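Local structure of putative signal recognition particle protein (Chaetomium thermophilum, 5CK4) at residues R123-P135 with Y188-S202. The protein is an Arf-like GTPase, the beta subunit of the signal recognition particle receptor at the endoplasmic reticulum membrane, which binds GTP and GDP. Sequence-based numbering, arbitrary orientation.
Sequences RGTTLQHLLNPSP and YLYDVLLSLQKRFHS
A first torsion of -165° swings the Tyr-188 ring out opposite its main-chain nitrogen, and the chain of Arg-123, extended from CG to NE, lays its guanidinium flat on it, the planes 1° apart. They mark one end of the contact between helix 123-131 and helix 180-201 in this P-loop GTPase fold, where the two run side by side in roughly the same direction and pack on strand 21-25 through Ile-25. Arg-123 suits its place because both its parts are used: its CD lies over the ring centre, 3.5 Å from the centroid of the Tyr-188 ring, while the guanidinium stacks off-centre as a cation-pi partner and its NE hydrogen-bonds to Gly-118 O. Were Tyr-188 replaced by an alanine, the Arg-123 guanidinium would probably lose its stacking surface and a gap would open beside Leu-127.

Leu-127 is a knob in the hole formed by Tyr-188, Asp-191, Val-192 and Ser-195; its CD2 touches Val-192 CG2 at 3.9 Å and comes to the ring edge of Tyr-188. Small Ser-195 lets the helices close in, its CB 3.8 Å from CB of Leu-130, and its hydroxyl is spent on Asp-191 O, which Ser-195 N reaches from the opposite face of the carbonyl. Branched Leu-130 fills the buried side between Val-192 and Leu-196, and Leu-131 lays CD2 against Ser-195.

Beyond Leu-131 the helix gives way to a loop, which the long side chain of Arg-199 reaches. Its NH1 is held by Ser-210 O, and its NH2 gives a weak bond to Pro-133 O. An Asx turn, Ser-134 N to Asn-132 OD1, shapes this loop, while the backbone O of Asn-132 receives Arg-199 NE at 2.7 Å, lying in the guanidinium plane with a bent N-H...O angle of 137°.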
loop_
_atom_site.group_PDB
_atom_site.type_symbol
_atom_site.label_atom_id
_atom_site.label_comp_id
_atom_site.label_asym_id
_atom_site.label_seq_id
_atom_site.Cartn_x
_atom_site.Cartn_y
_atom_site.Cartn_z
ATOM N N ARG A 123 12.938 1.441 -4.179
ATOM C CA ARG A 123 11.883 1.506 -3.168
ATOM C C ARG A 123 12.178 2.504 -2.050
ATOM O O ARG A 123 11.253 3.037 -1.439
ATOM C CB ARG A 123 11.610 0.123 -2.592
ATOM C CG ARG A 123 11.093 -0.858 -3.624
ATOM C CD ARG A 123 11.086 -2.281 -3.093
ATOM N NE ARG A 123 10.633 -3.211 -4.123
ATOM C CZ ARG A 123 10.483 -4.520 -3.946
ATOM N NH1 ARG A 123 10.759 -5.074 -2.774
ATOM N NH2 ARG A 123 10.066 -5.276 -4.955
ATOM N N GLY A 124 13.459 2.763 -1.793
ATOM C CA GLY A 124 13.858 3.703 -0.756
ATOM C C GLY A 124 13.214 5.077 -0.864
ATOM O O GLY A 124 12.800 5.662 0.135
ATOM N N THR A 125 13.119 5.580 -2.086
ATOM C CA THR A 125 12.498 6.872 -2.370
ATOM C C THR A 125 11.055 6.938 -1.892
ATOM O O THR A 125 10.615 7.931 -1.314
ATOM C CB THR A 125 12.466 7.120 -3.879
ATOM O OG1 THR A 125 13.791 7.012 -4.409
ATOM C CG2 THR A 125 11.908 8.499 -4.182
ATOM N N THR A 126 10.319 5.867 -2.156
ATOM C CA THR A 126 8.910 5.794 -1.798
ATOM C C THR A 126 8.747 5.733 -0.284
ATOM O O THR A 126 7.895 6.412 0.297
ATOM C CB THR A 126 8.263 4.556 -2.428
ATOM O OG1 THR A 126 8.417 4.621 -3.850
ATOM C CG2 THR A 126 6.791 4.491 -2.085
ATOM N N LEU A 127 9.583 4.925 0.354
ATOM C CA LEU A 127 9.540 4.776 1.801
ATOM C C LEU A 127 9.807 6.103 2.527
ATOM O O LEU A 127 9.281 6.330 3.619
ATOM C CB LEU A 127 10.526 3.692 2.266
ATOM C CG LEU A 127 10.286 2.244 1.813
ATOM C CD1 LEU A 127 11.405 1.346 2.320
ATOM C CD2 LEU A 127 8.923 1.712 2.280
ATOM N N GLN A 128 10.610 6.978 1.921
ATOM C CA GLN A 128 10.945 8.255 2.543
ATOM C C GLN A 128 9.717 9.138 2.708
ATOM O O GLN A 128 9.592 9.833 3.705
ATOM C CB GLN A 128 12.034 8.992 1.761
ATOM C CG GLN A 128 13.362 8.258 1.726
ATOM C CD GLN A 128 13.739 7.648 3.063
ATOM O OE1 GLN A 128 14.119 8.355 4.002
ATOM N NE2 GLN A 128 13.637 6.322 3.158
ATOM N N HIS A 129 8.806 9.095 1.740
ATOM C CA HIS A 129 7.533 9.801 1.867
ATOM C C HIS A 129 6.730 9.321 3.077
ATOM O O HIS A 129 6.022 10.098 3.709
ATOM C CB HIS A 129 6.685 9.625 0.604
ATOM C CG HIS A 129 7.296 10.217 -0.631
ATOM N ND1 HIS A 129 7.682 11.538 -0.712
ATOM C CD2 HIS A 129 7.567 9.673 -1.841
ATOM C CE1 HIS A 129 8.176 11.779 -1.913
ATOM N NE2 HIS A 129 8.115 10.664 -2.619
ATOM N N LEU A 130 6.824 8.030 3.385
ATOM C CA LEU A 130 5.997 7.445 4.437
ATOM C C LEU A 130 6.517 7.764 5.840
ATOM O O LEU A 130 5.786 7.657 6.811
ATOM C CB LEU A 130 5.844 5.934 4.221
ATOM C CG LEU A 130 5.305 5.576 2.821
ATOM C CD1 LEU A 130 5.267 4.065 2.551
ATOM C CD2 LEU A 130 3.935 6.181 2.604
ATOM N N LEU A 131 7.777 8.180 5.935
ATOM C CA LEU A 131 8.387 8.512 7.225
ATOM C C LEU A 131 8.017 9.914 7.709
ATOM O O LEU A 131 8.071 10.211 8.907
ATOM C CB LEU A 131 9.909 8.391 7.121
ATOM C CG LEU A 131 10.449 6.969 6.921
ATOM C CD1 LEU A 131 11.945 6.997 6.616
ATOM C CD2 LEU A 131 10.173 6.135 8.165
ATOM N N ASN A 132 7.629 10.762 6.765
ATOM C CA ASN A 132 7.423 12.186 7.000
ATOM C C ASN A 132 6.114 12.478 7.740
ATOM O O ASN A 132 5.047 12.080 7.284
ATOM C CB ASN A 132 7.423 12.893 5.639
ATOM C CG ASN A 132 7.665 14.382 5.744
ATOM O OD1 ASN A 132 7.216 15.037 6.684
ATOM N ND2 ASN A 132 8.373 14.929 4.764
ATOM N N PRO A 133 6.191 13.194 8.874
ATOM C CA PRO A 133 5.007 13.576 9.660
ATOM C C PRO A 133 3.888 14.221 8.830
ATOM O O PRO A 133 2.715 14.017 9.136
ATOM C CB PRO A 133 5.573 14.578 10.669
ATOM C CG PRO A 133 6.977 14.120 10.875
ATOM C CD PRO A 133 7.444 13.602 9.534
ATOM N N SER A 134 4.249 14.982 7.799
ATOM C CA SER A 134 3.254 15.574 6.905
ATOM C C SER A 134 3.734 15.549 5.458
ATOM O O SER A 134 4.238 16.553 4.950
ATOM C CB SER A 134 2.930 17.009 7.324
ATOM O OG SER A 134 1.891 17.548 6.522
ATOM N N PRO A 135 3.570 14.406 4.783
ATOM C CA PRO A 135 4.157 14.270 3.447
ATOM C C PRO A 135 3.350 14.976 2.363
ATOM O O PRO A 135 2.118 14.876 2.316
ATOM C CB PRO A 135 4.167 12.751 3.218
ATOM C CG PRO A 135 3.039 12.241 4.046
ATOM C CD PRO A 135 2.892 13.174 5.228
ATOM N N TYR A 188 8.590 -6.087 1.451
ATOM C CA TYR A 188 8.265 -4.725 1.022
ATOM C C TYR A 188 7.129 -4.151 1.854
ATOM O O TYR A 188 7.218 -3.024 2.362
ATOM C CB TYR A 188 7.871 -4.721 -0.453
ATOM C CG TYR A 188 7.854 -3.363 -1.126
ATOM C CD1 TYR A 188 8.224 -2.203 -0.447
ATOM C CD2 TYR A 188 7.467 -3.249 -2.453
ATOM C CE1 TYR A 188 8.197 -0.961 -1.079
ATOM C CE2 TYR A 188 7.431 -2.026 -3.087
ATOM C CZ TYR A 188 7.804 -0.883 -2.397
ATOM O OH TYR A 188 7.787 0.327 -3.065
ATOM N N LEU A 189 6.062 -4.929 2.004
ATOM C CA LEU A 189 4.925 -4.488 2.814
ATOM C C LEU A 189 5.357 -4.201 4.257
ATOM O O LEU A 189 4.914 -3.214 4.878
ATOM C CB LEU A 189 3.809 -5.544 2.775
ATOM C CG LEU A 189 2.566 -5.239 3.622
ATOM C CD1 LEU A 189 1.909 -3.931 3.175
ATOM C CD2 LEU A 189 1.602 -6.402 3.483
ATOM N N TYR A 190 6.220 -5.055 4.801
ATOM C CA TYR A 190 6.745 -4.826 6.142
ATOM C C TYR A 190 7.350 -3.425 6.254
ATOM O O TYR A 190 7.033 -2.688 7.184
ATOM C CB TYR A 190 7.793 -5.896 6.514
ATOM C CG TYR A 190 8.189 -5.926 7.994
ATOM C CD1 TYR A 190 9.098 -5.012 8.518
ATOM C CD2 TYR A 190 7.665 -6.882 8.855
ATOM C CE1 TYR A 190 9.460 -5.044 9.871
ATOM C CE2 TYR A 190 8.030 -6.925 10.200
ATOM C CZ TYR A 190 8.922 -6.006 10.701
ATOM O OH TYR A 190 9.284 -6.046 12.042
ATOM N N ASP A 191 8.209 -3.063 5.300
ATOM C CA ASP A 191 8.870 -1.759 5.319
ATOM C C ASP A 191 7.889 -0.606 5.165
ATOM O O ASP A 191 8.063 0.447 5.773
ATOM C CB ASP A 191 9.938 -1.652 4.220
ATOM C CG ASP A 191 11.153 -2.515 4.493
ATOM O OD1 ASP A 191 11.389 -2.853 5.669
ATOM O OD2 ASP A 191 11.863 -2.854 3.523
ATOM N N VAL A 192 6.873 -0.798 4.332
ATOM C CA VAL A 192 5.849 0.226 4.131
ATOM C C VAL A 192 5.113 0.516 5.443
ATOM O O VAL A 192 5.032 1.666 5.885
ATOM C CB VAL A 192 4.848 -0.174 3.014
ATOM C CG1 VAL A 192 3.565 0.621 3.110
ATOM C CG2 VAL A 192 5.496 0.021 1.623
ATOM N N LEU A 193 4.567 -0.534 6.052
ATOM C CA LEU A 193 3.863 -0.391 7.324
ATOM C C LEU A 193 4.771 0.094 8.468
ATOM O O LEU A 193 4.348 0.906 9.300
ATOM C CB LEU A 193 3.169 -1.712 7.686
ATOM C CG LEU A 193 2.126 -2.182 6.663
ATOM C CD1 LEU A 193 1.431 -3.453 7.142
ATOM C CD2 LEU A 193 1.094 -1.084 6.428
ATOM N N LEU A 194 6.002 -0.411 8.539
ATOM C CA LEU A 194 6.911 0.026 9.612
ATOM C C LEU A 194 7.248 1.507 9.450
ATOM O O LEU A 194 7.394 2.233 10.428
ATOM C CB LEU A 194 8.202 -0.800 9.625
ATOM C CG LEU A 194 9.119 -0.529 10.825
ATOM C CD1 LEU A 194 8.407 -0.915 12.147
ATOM C CD2 LEU A 194 10.461 -1.253 10.695
ATOM N N SER A 195 7.353 1.956 8.206
ATOM C CA SER A 195 7.628 3.373 7.947
ATOM C C SER A 195 6.477 4.243 8.470
ATOM O O SER A 195 6.705 5.258 9.117
ATOM C CB SER A 195 7.860 3.622 6.456
ATOM O OG SER A 195 9.079 3.026 6.041
ATOM N N LEU A 196 5.241 3.829 8.201
ATOM C CA LEU A 196 4.078 4.593 8.657
ATOM C C LEU A 196 3.969 4.531 10.175
ATOM O O LEU A 196 3.503 5.472 10.818
ATOM C CB LEU A 196 2.799 4.039 8.022
ATOM C CG LEU A 196 2.681 4.359 6.531
ATOM C CD1 LEU A 196 1.525 3.601 5.889
ATOM C CD2 LEU A 196 2.544 5.876 6.301
ATOM N N GLN A 197 4.406 3.413 10.736
ATOM C CA GLN A 197 4.406 3.245 12.187
ATOM C C GLN A 197 5.412 4.194 12.837
ATOM O O GLN A 197 5.124 4.796 13.876
ATOM C CB GLN A 197 4.717 1.800 12.571
ATOM C CG GLN A 197 4.763 1.542 14.085
ATOM C CD GLN A 197 4.964 0.067 14.407
ATOM O OE1 GLN A 197 4.344 -0.799 13.793
ATOM N NE2 GLN A 197 5.858 -0.225 15.348
ATOM N N LYS A 198 6.592 4.326 12.232
ATOM C CA LYS A 198 7.616 5.226 12.771
ATOM C C LYS A 198 7.155 6.670 12.649
ATOM O O LYS A 198 7.433 7.505 13.522
ATOM C CB LYS A 198 8.941 5.060 12.034
ATOM C CG LYS A 198 9.649 3.752 12.303
ATOM C CD LYS A 198 10.916 3.658 11.469
ATOM C CE LYS A 198 11.683 2.409 11.809
ATOM N NZ LYS A 198 13.075 2.448 11.291
ATOM N N ARG A 199 6.452 6.959 11.557
ATOM C CA ARG A 199 5.856 8.278 11.356
ATOM C C ARG A 199 4.896 8.628 12.499
ATOM O O ARG A 199 4.951 9.726 13.044
ATOM C CB ARG A 199 5.122 8.328 10.018
ATOM C CG ARG A 199 4.390 9.632 9.744
ATOM C CD ARG A 199 3.659 9.569 8.404
ATOM N NE ARG A 199 2.850 10.760 8.150
ATOM C CZ ARG A 199 1.532 10.801 8.306
ATOM N NH1 ARG A 199 0.885 9.716 8.711
ATOM N NH2 ARG A 199 0.860 11.907 8.046
ATOM N N PHE A 200 4.018 7.690 12.855
ATOM C CA PHE A 200 3.065 7.900 13.948
ATOM C C PHE A 200 3.796 8.207 15.249
ATOM O O PHE A 200 3.347 9.013 16.061
ATOM C CB PHE A 200 2.171 6.672 14.134
ATOM C CG PHE A 200 1.301 6.731 15.365
ATOM C CD1 PHE A 200 0.071 7.376 15.331
ATOM C CD2 PHE A 200 1.708 6.135 16.552
ATOM C CE1 PHE A 200 -0.737 7.428 16.464
ATOM C CE2 PHE A 200 0.907 6.188 17.683
ATOM C CZ PHE A 200 -0.320 6.832 17.634
ATOM N N HIS A 201 4.933 7.554 15.437
ATOM C CA HIS A 201 5.681 7.679 16.677
ATOM C C HIS A 201 6.594 8.901 16.768
ATOM O O HIS A 201 7.103 9.223 17.837
ATOM C CB HIS A 201 6.471 6.401 16.924
ATOM C CG HIS A 201 5.640 5.299 17.495
ATOM N ND1 HIS A 201 5.572 4.047 16.930
ATOM C CD2 HIS A 201 4.822 5.272 18.575
ATOM C CE1 HIS A 201 4.758 3.289 17.642
ATOM N NE2 HIS A 201 4.298 4.006 18.652
ATOM N N SER A 202 6.790 9.582 15.653
ATOM C CA SER A 202 7.668 10.746 15.623
ATOM C C SER A 202 6.930 11.977 16.136
ATOM O O SER A 202 6.018 12.478 15.472
ATOM C CB SER A 202 8.176 10.986 14.198
ATOM O OG SER A 202 8.884 12.217 14.134
#